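Local coordinates for amidohydrolase 3 domain-containing protein (Pyrococcus horikoshii, PDB 3IGH) that is uncharacterised but, as a metal-dependent member of the amidohydrolase family, probably hydrolyses carbon-nitrogen bonds other than peptide bonds, at residues 29-34 with 459-464; 58-63 with 468-473. All coordinates share one frame; numbering follows the deposited sequence.

Contacts 1 and 2 both tie an early part of the chain to its C-terminal end, and their segments alternate along the sequence: 29-34, 58-63, 459-464, 468-473. Their centres lie about 16 Å apart, on the same side of the chain's centre. Contact 1 docks the loop between helix 436-450 and strand 467-470 onto strand 30-35; contact 2 then pairs strand 467-470 with strand 58-68. The two meet where L459 CD1 packs on V59, M60 and P61. Together they join the chain ends in a small β-rich region beside the TIM-type barrel, as in many amidohydrolases, and strand 58-68 runs from this region into the barrel.

Contact 1: 29-34 with 459-464; sequences GKVIYA and LEPGFK
V31 points into a type II β turn, E460 to F463, that docks against strand 30-35, an outermost strand of its sheet within this chain. The V31 backbone grips the turn twice: its N donates to F463 O (2.9 Å), lying almost straight out from that carbonyl (179°), and its O accepts from G462 N (3.0 Å). G462 takes the third position of the turn with positive phi, where a CB would press on the preceding carbonyl. With CG1 anti to the backbone N (chi1 173°), the valine lays that methyl against L459 O (3.6 Å), a buried oxygen with no polar partner, while CG2 meets L459 CD2 at 4.2 Å.

K30, extended beyond CG, runs alongside the turn until NZ reaches G462 O in a weak hydrogen bond (3.4 Å). D455 adds a long, weak ion pair. Cut back to an alanine, this side chain would lose its ammonium, which would probably leave G462 O and D455 without that mate and the side of the turn uncovered. A classic β bulge sets I32 and Y33 together opposite V25 of strand 23-27, and both side chains turn from the loop; K30, I32 and Y33 pack in turn on H28, S27 and L46 of the second subunit. Beyond the bulge A34 faces the loop again, its CB 3.8 Å from L459 O and 4.0 Å from P461 CD.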
ATOM      1  N   GLY A  29       6.607 -12.057  12.944  1.00 46.00           N
ATOM      2  CA  GLY A  29       6.082 -10.855  13.579  1.00 41.52           C
ATOM      3  C   GLY A  29       4.702 -10.987  14.188  1.00 41.67           C
ATOM      4  O   GLY A  29       4.120  -9.987  14.591  1.00 46.47           O
ATOM      5  N   LYS A  30       4.169 -12.206  14.255  1.00 36.79           N
ATOM      6  CA  LYS A  30       2.859 -12.437  14.883  1.00 39.10           C
ATOM      7  C   LYS A  30       2.902 -13.511  15.965  1.00 40.73           C
ATOM      8  O   LYS A  30       3.614 -14.496  15.827  1.00 42.60           O
ATOM      9  CB  LYS A  30       1.802 -12.790  13.832  1.00 46.23           C
ATOM     10  CG  LYS A  30       1.345 -11.598  12.989  1.00 51.11           C
ATOM     11  CD  LYS A  30      -0.054 -11.813  12.439  1.00 68.15           C
ATOM     12  CE  LYS A  30      -0.614 -10.534  11.826  1.00 66.12           C
ATOM     13  NZ  LYS A  30      -2.065 -10.667  11.525  1.00 76.24           N
ATOM     14  N   VAL A  31       2.138 -13.302  17.037  1.00 35.96           N
ATOM     15  CA  VAL A  31       1.982 -14.290  18.107  1.00 39.52           C
ATOM     16  C   VAL A  31       1.129 -15.454  17.597  1.00 42.61           C
ATOM     17  O   VAL A  31       0.053 -15.245  17.033  1.00 44.09           O
ATOM     18  CB  VAL A  31       1.324 -13.660  19.367  1.00 38.68           C
ATOM     19  CG1 VAL A  31       1.000 -14.725  20.414  1.00 35.24           C
ATOM     20  CG2 VAL A  31       2.225 -12.550  19.962  1.00 33.92           C
ATOM     21  N   ILE A  32       1.613 -16.681  17.765  1.00 39.00           N
ATOM     22  CA  ILE A  32       0.823 -17.854  17.345  1.00 39.20           C
ATOM     23  C   ILE A  32       0.439 -18.795  18.486  1.00 44.55           C
ATOM     24  O   ILE A  32      -0.498 -19.596  18.367  1.00 42.75           O
ATOM     25  CB  ILE A  32       1.484 -18.611  16.174  1.00 47.14           C
ATOM     26  CG1 ILE A  32       2.890 -19.082  16.537  1.00 49.03           C
ATOM     27  CG2 ILE A  32       1.540 -17.717  14.948  1.00 39.33           C
ATOM     28  CD1 ILE A  32       3.389 -20.213  15.660  1.00 59.40           C
ATOM     29  N   TYR A  33       1.164 -18.680  19.596  1.00 37.85           N
ATOM     30  CA  TYR A  33       0.820 -19.353  20.835  1.00 42.76           C
ATOM     31  C   TYR A  33       1.146 -18.439  22.019  1.00 38.27           C
ATOM     32  O   TYR A  33       2.192 -17.798  22.044  1.00 35.96           O
ATOM     33  CB  TYR A  33       1.556 -20.700  20.959  1.00 44.17           C
ATOM     34  CG  TYR A  33       1.310 -21.408  22.278  1.00 45.19           C
ATOM     35  CD1 TYR A  33       0.125 -22.111  22.504  1.00 50.49           C
ATOM     36  CD2 TYR A  33       2.258 -21.365  23.301  1.00 50.82           C
ATOM     37  CE1 TYR A  33      -0.111 -22.748  23.718  1.00 54.15           C
ATOM     38  CE2 TYR A  33       2.035 -21.999  24.514  1.00 53.94           C
ATOM     39  CZ  TYR A  33       0.849 -22.685  24.718  1.00 52.32           C
ATOM     40  OH  TYR A  33       0.630 -23.311  25.924  1.00 54.42           O
ATOM     41  N   ALA A  34       0.218 -18.373  22.972  1.00 35.74           N
ATOM     42  CA  ALA A  34       0.432 -17.704  24.252  1.00 44.55           C
ATOM     43  C   ALA A  34      -0.046 -18.664  25.328  1.00 41.36           C
ATOM     44  O   ALA A  34      -1.226 -19.025  25.349  1.00 46.16           O
ATOM     45  CB  ALA A  34      -0.370 -16.397  24.324  1.00 32.86           C
ATOM     46  N   LEU A 459      -1.023  -9.409  23.253  1.00 33.07           N
ATOM     47  CA  LEU A 459      -0.035 -10.421  22.848  1.00 37.13           C
ATOM     48  C   LEU A 459      -0.684 -11.804  22.835  1.00 38.25           C
ATOM     49  O   LEU A 459      -0.093 -12.805  23.239  1.00 44.04           O
ATOM     50  CB  LEU A 459       1.250 -10.355  23.695  1.00 35.26           C
ATOM     51  CG  LEU A 459       2.131  -9.102  23.560  1.00 36.58           C
ATOM     52  CD1 LEU A 459       3.174  -9.039  24.678  1.00 36.00           C
ATOM     53  CD2 LEU A 459       2.810  -8.980  22.173  1.00 33.83           C
ATOM     54  N   GLU A 460      -1.926 -11.828  22.361  1.00 44.66           N
ATOM     55  CA  GLU A 460      -2.686 -13.057  22.162  1.00 45.63           C
ATOM     56  C   GLU A 460      -2.470 -13.506  20.716  1.00 45.23           C
ATOM     57  O   GLU A 460      -2.029 -12.696  19.895  1.00 39.50           O
ATOM     58  CB  GLU A 460      -4.167 -12.795  22.451  1.00 43.80           C
ATOM     59  CG  GLU A 460      -4.456 -12.604  23.938  1.00 57.81           C
ATOM     60  CD  GLU A 460      -5.809 -11.970  24.225  1.00 66.49           C
ATOM     61  OE1 GLU A 460      -6.031 -11.568  25.390  1.00 77.20           O
ATOM     62  OE2 GLU A 460      -6.649 -11.871  23.303  1.00 62.59           O
ATOM     63  N   PRO A 461      -2.729 -14.801  20.408  1.00 45.91           N
ATOM     64  CA  PRO A 461      -2.642 -15.301  19.023  1.00 44.37           C
ATOM     65  C   PRO A 461      -3.398 -14.457  17.986  1.00 41.48           C
ATOM     66  O   PRO A 461      -4.534 -14.046  18.226  1.00 41.96           O
ATOM     67  CB  PRO A 461      -3.243 -16.710  19.123  1.00 46.08           C
ATOM     68  CG  PRO A 461      -2.917 -17.139  20.512  1.00 48.27           C
ATOM     69  CD  PRO A 461      -3.063 -15.892  21.351  1.00 44.61           C
ATOM     70  N   GLY A 462      -2.746 -14.182  16.856  1.00 43.61           N
ATOM     71  CA  GLY A 462      -3.329 -13.349  15.806  1.00 45.64           C
ATOM     72  C   GLY A 462      -2.798 -11.922  15.818  1.00 48.41           C
ATOM     73  O   GLY A 462      -2.796 -11.243  14.790  1.00 51.72           O
ATOM     74  N   PHE A 463      -2.342 -11.469  16.983  1.00 44.11           N
ATOM     75  CA  PHE A 463      -1.814 -10.116  17.127  1.00 43.30           C
ATOM     76  C   PHE A 463      -0.353 -10.032  16.697  1.00 46.36           C
ATOM     77  O   PHE A 463       0.384 -11.017  16.791  1.00 41.55           O
ATOM     78  CB  PHE A 463      -1.970  -9.635  18.570  1.00 41.71           C
ATOM     79  CG  PHE A 463      -3.373  -9.215  18.930  1.00 39.13           C
ATOM     80  CD1 PHE A 463      -4.315 -10.151  19.361  1.00 34.72           C
ATOM     81  CD2 PHE A 463      -3.752  -7.875  18.851  1.00 34.84           C
ATOM     82  CE1 PHE A 463      -5.613  -9.755  19.701  1.00 39.64           C
ATOM     83  CE2 PHE A 463      -5.044  -7.464  19.181  1.00 34.78           C
ATOM     84  CZ  PHE A 463      -5.978  -8.405  19.610  1.00 35.36           C
ATOM     85  N   LYS A 464       0.054  -8.858  16.210  1.00 37.22           N
ATOM     86  CA  LYS A 464       1.462  -8.575  15.939  1.00 38.80           C
ATOM     87  C   LYS A 464       2.261  -8.648  17.244  1.00 43.11           C
ATOM     88  O   LYS A 464       1.795  -8.193  18.292  1.00 36.66           O
ATOM     89  CB  LYS A 464       1.652  -7.192  15.303  1.00 37.98           C
ATOM     90  CG  LYS A 464       1.140  -7.073  13.872  1.00 45.66           C
ATOM     91  CD  LYS A 464       1.671  -5.808  13.195  1.00 43.48           C
ATOM     92  CE  LYS A 464       1.242  -5.758  11.736  1.00 65.76           C
ATOM     93  NZ  LYS A 464       1.983  -4.729  10.949  1.00 73.66           N
TER

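Contact 2: 58-63 with 468-473; sequences YVMPAF and IILDRD. With SO4 (sulfate ion), chain D; SO4 (sulfate ion), chain T.
M60 and I468 run alongside one another at the close-packed end of an antiparallel strand pair. Y58 with L470 and M60 with I468 are hydrogen-bonded pairs, V59 with I469 between them non-hydrogen-bonded; the shortest bond, L470 N to Y58 O (2.6 Å), is nearly straight at 177°. I468 CG1 sits between the backbone N and the carbonyl carbon (chi1 54°), which brings it against M60 CG (3.6 Å) and carries CD1 on to the F63 ring, 3.8 Å from CE2. M60 then bends at its last torsion, SD meeting L470 CD1 at 3.9 Å and CE lying over one face of the F63 ring, toward its rim.

At the other end one face of the Y58 ring is covered by the R472-D473 backbone: D473 N stands 3.5 Å above its centre, D473 CB makes a CH-π contact, and the carboxylate is almost parallel to the ring (10°).

The fringe is looser and more polar. I469 is exposed on the face it shares with V59. D471 N and R472 bind a sulfate, probably from the crystallisation liquor: D471 N donates to O1 (2.7 Å), and the guanidinium edge gives NE to O4 and NH2 to O2 (2.8 Å). NH1 reaches a second sulfate, while NH2 also bonds H481 O in the C-terminal histidine tag, whose H481 and H483 also bond to the sulfates.

Strand 58-61 is further bonded to strand 10-14 through V59, whereas F63 leads toward the barrel, bonded to K203 of strand 202-210 and edge-to-face with W409 of helix 408-417 and Y443 of helix 436-450.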
ATOM      1  N   TYR A  58       9.987  -9.388  32.504  1.00 41.73           N
ATOM      2  CA  TYR A  58       8.566  -9.144  32.257  1.00 42.39           C
ATOM      3  C   TYR A  58       8.346  -8.633  30.834  1.00 40.62           C
ATOM      4  O   TYR A  58       9.191  -7.925  30.279  1.00 41.72           O
ATOM      5  CB  TYR A  58       7.984  -8.170  33.290  1.00 44.81           C
ATOM      6  CG  TYR A  58       7.983  -8.719  34.702  1.00 45.12           C
ATOM      7  CD1 TYR A  58       6.810  -9.199  35.281  1.00 47.05           C
ATOM      8  CD2 TYR A  58       9.163  -8.773  35.456  1.00 46.34           C
ATOM      9  CE1 TYR A  58       6.808  -9.717  36.587  1.00 46.67           C
ATOM     10  CE2 TYR A  58       9.172  -9.285  36.754  1.00 50.68           C
ATOM     11  CZ  TYR A  58       7.992  -9.755  37.311  1.00 56.36           C
ATOM     12  OH  TYR A  58       8.006 -10.265  38.591  1.00 63.36           O
ATOM     13  N   VAL A  59       7.222  -9.020  30.243  1.00 38.92           N
ATOM     14  CA  VAL A  59       6.906  -8.652  28.857  1.00 42.27           C
ATOM     15  C   VAL A  59       5.498  -8.059  28.816  1.00 37.24           C
ATOM     16  O   VAL A  59       4.574  -8.616  29.409  1.00 40.33           O
ATOM     17  CB  VAL A  59       7.036  -9.877  27.884  1.00 38.49           C
ATOM     18  CG1 VAL A  59       6.607  -9.518  26.451  1.00 35.88           C
ATOM     19  CG2 VAL A  59       8.456 -10.407  27.859  1.00 35.04           C
ATOM     20  N   MET A  60       5.344  -6.920  28.141  1.00 31.19           N
ATOM     21  CA  MET A  60       4.019  -6.314  27.954  1.00 33.89           C
ATOM     22  C   MET A  60       3.858  -5.901  26.483  1.00 35.24           C
ATOM     23  O   MET A  60       4.868  -5.747  25.786  1.00 29.22           O
ATOM     24  CB  MET A  60       3.794  -5.122  28.917  1.00 32.32           C
ATOM     25  CG  MET A  60       4.685  -3.897  28.713  1.00 33.40           C
ATOM     26  SD  MET A  60       4.263  -2.433  29.725  1.00 27.41           S
ATOM     27  CE  MET A  60       3.014  -1.651  28.696  1.00 39.40           C
ATOM     28  N   PRO A  61       2.604  -5.737  26.002  1.00 32.98           N
ATOM     29  CA  PRO A  61       2.454  -5.141  24.676  1.00 32.47           C
ATOM     30  C   PRO A  61       3.125  -3.775  24.625  1.00 32.60           C
ATOM     31  O   PRO A  61       3.126  -3.035  25.615  1.00 29.18           O
ATOM     32  CB  PRO A  61       0.941  -4.997  24.520  1.00 32.22           C
ATOM     33  CG  PRO A  61       0.368  -6.042  25.412  1.00 33.78           C
ATOM     34  CD  PRO A  61       1.296  -6.104  26.585  1.00 33.37           C
ATOM     35  N   ALA A  62       3.723  -3.453  23.487  1.00 32.02           N
ATOM     36  CA  ALA A  62       4.417  -2.178  23.357  1.00 31.57           C
ATOM     37  C   ALA A  62       3.422  -1.014  23.384  1.00 32.42           C
ATOM     38  O   ALA A  62       2.221  -1.206  23.162  1.00 30.56           O
ATOM     39  CB  ALA A  62       5.260  -2.168  22.084  1.00 29.97           C
ATOM     40  N   PHE A  63       3.906   0.181  23.713  1.00 28.16           N
ATOM     41  CA  PHE A  63       3.054   1.353  23.703  1.00 27.27           C
ATOM     42  C   PHE A  63       2.641   1.706  22.267  1.00 27.64           C
ATOM     43  O   PHE A  63       3.380   1.453  21.303  1.00 28.90           O
ATOM     44  CB  PHE A  63       3.734   2.545  24.387  1.00 29.98           C
ATOM     45  CG  PHE A  63       3.867   2.386  25.889  1.00 30.68           C
ATOM     46  CD1 PHE A  63       2.786   2.653  26.731  1.00 29.73           C
ATOM     47  CD2 PHE A  63       5.065   1.961  26.454  1.00 34.46           C
ATOM     48  CE1 PHE A  63       2.900   2.517  28.119  1.00 33.39           C
ATOM     49  CE2 PHE A  63       5.195   1.820  27.840  1.00 33.46           C
ATOM     50  CZ  PHE A  63       4.111   2.091  28.672  1.00 32.40           C
ATOM     51  N   ILE A 468       7.579  -5.094  24.673  1.00 34.19           N
ATOM     52  CA  ILE A 468       8.763  -4.553  25.323  1.00 31.92           C
ATOM     53  C   ILE A 468       9.130  -5.449  26.497  1.00 37.72           C
ATOM     54  O   ILE A 468       8.256  -6.062  27.117  1.00 35.98           O
ATOM     55  CB  ILE A 468       8.598  -3.056  25.745  1.00 37.01           C
ATOM     56  CG1 ILE A 468       7.359  -2.832  26.616  1.00 35.66           C
ATOM     57  CG2 ILE A 468       8.504  -2.162  24.506  1.00 46.72           C
ATOM     58  CD1 ILE A 468       7.098  -1.354  26.951  1.00 37.12           C
ATOM     59  N   ILE A 469      10.425  -5.553  26.764  1.00 38.84           N
ATOM     60  CA  ILE A 469      10.928  -6.406  27.837  1.00 39.94           C
ATOM     61  C   ILE A 469      11.336  -5.520  29.011  1.00 32.98           C
ATOM     62  O   ILE A 469      12.099  -4.564  28.851  1.00 36.36           O
ATOM     63  CB  ILE A 469      12.107  -7.308  27.350  1.00 37.78           C
ATOM     64  CG1 ILE A 469      11.640  -8.202  26.188  1.00 41.68           C
ATOM     65  CG2 ILE A 469      12.653  -8.172  28.497  1.00 45.01           C
ATOM     66  CD1 ILE A 469      12.692  -9.176  25.651  1.00 46.85           C
ATOM     67  N   LEU A 470      10.800  -5.827  30.189  1.00 38.44           N
ATOM     68  CA  LEU A 470      11.073  -5.032  31.384  1.00 43.39           C
ATOM     69  C   LEU A 470      11.741  -5.865  32.483  1.00 44.79           C
ATOM     70  O   LEU A 470      11.569  -7.089  32.536  1.00 43.22           O
ATOM     71  CB  LEU A 470       9.780  -4.379  31.894  1.00 37.90           C
ATOM     72  CG  LEU A 470       8.953  -3.561  30.886  1.00 37.18           C
ATOM     73  CD1 LEU A 470       7.638  -3.145  31.494  1.00 45.38           C
ATOM     74  CD2 LEU A 470       9.715  -2.338  30.367  1.00 40.52           C
ATOM     75  N   ASP A 471      12.514  -5.202  33.343  1.00 44.97           N
ATOM     76  CA  ASP A 471      13.156  -5.873  34.481  1.00 51.31           C
ATOM     77  C   ASP A 471      12.156  -6.180  35.592  1.00 46.71           C
ATOM     78  O   ASP A 471      12.332  -7.129  36.353  1.00 49.41           O
ATOM     79  CB  ASP A 471      14.297  -5.027  35.047  1.00 49.61           C
ATOM     80  CG  ASP A 471      15.552  -5.082  34.192  1.00 63.11           C
ATOM     81  OD1 ASP A 471      15.709  -6.043  33.405  1.00 58.49           O
ATOM     82  OD2 ASP A 471      16.389  -4.160  34.321  1.00 63.24           O
ATOM     83  N   ARG A 472      11.109  -5.364  35.674  1.00 43.75           N
ATOM     84  CA  ARG A 472      10.125  -5.457  36.744  1.00 45.12           C
ATOM     85  C   ARG A 472       8.690  -5.445  36.222  1.00 49.05           C
ATOM     86  O   ARG A 472       8.435  -5.052  35.080  1.00 42.25           O
ATOM     87  CB  ARG A 472      10.311  -4.304  37.722  1.00 44.39           C
ATOM     88  CG  ARG A 472      11.616  -4.320  38.511  1.00 54.49           C
ATOM     89  CD  ARG A 472      11.910  -2.948  39.089  1.00 65.39           C
ATOM     90  NE  ARG A 472      12.098  -1.945  38.044  1.00 60.48           N
ATOM     91  CZ  ARG A 472      12.338  -0.657  38.273  1.00 66.40           C
ATOM     92  NH1 ARG A 472      12.414  -0.202  39.516  1.00 63.11           N
ATOM     93  NH2 ARG A 472      12.498   0.181  37.257  1.00 57.62           N
ATOM     94  N   ASP A 473       7.775  -5.898  37.079  1.00 43.00           N
ATOM     95  CA  ASP A 473       6.331  -5.897  36.848  1.00 45.32           C
ATOM     96  C   ASP A 473       5.862  -4.452  36.684  1.00 47.45           C
ATOM     97  O   ASP A 473       5.887  -3.693  37.659  1.00 46.23           O
ATOM     98  CB  ASP A 473       5.660  -6.566  38.061  1.00 43.56           C
ATOM     99  CG  ASP A 473       4.134  -6.651  37.963  1.00 55.97           C
ATOM    100  OD1 ASP A 473       3.534  -7.230  38.900  1.00 44.30           O
ATOM    101  OD2 ASP A 473       3.520  -6.169  36.984  1.00 47.39           O
TER
HETATM  102  S   SO4 D   3      12.243  -1.567  34.059  1.00 56.58           S
HETATM  103  O1  SO4 D   3      12.945  -2.512  33.196  1.00 51.97           O
HETATM  104  O2  SO4 D   3      13.197  -0.619  34.628  1.00 60.80           O
HETATM  105  O3  SO4 D   3      11.277  -0.822  33.263  1.00 50.07           O
HETATM  106  O4  SO4 D   3      11.535  -2.289  35.115  1.00 52.78           O
HETATM  107  S   SO4 T 505      14.398   2.378  41.091  1.00132.41           S
HETATM  108  O1  SO4 T 505      14.906   1.106  40.583  1.00128.60           O
HETATM  109  O2  SO4 T 505      14.719   3.442  40.143  1.00134.46           O
HETATM  110  O3  SO4 T 505      12.951   2.294  41.266  1.00133.61           O
HETATM  111  O4  SO4 T 505      15.022   2.675  42.378  1.00136.96           O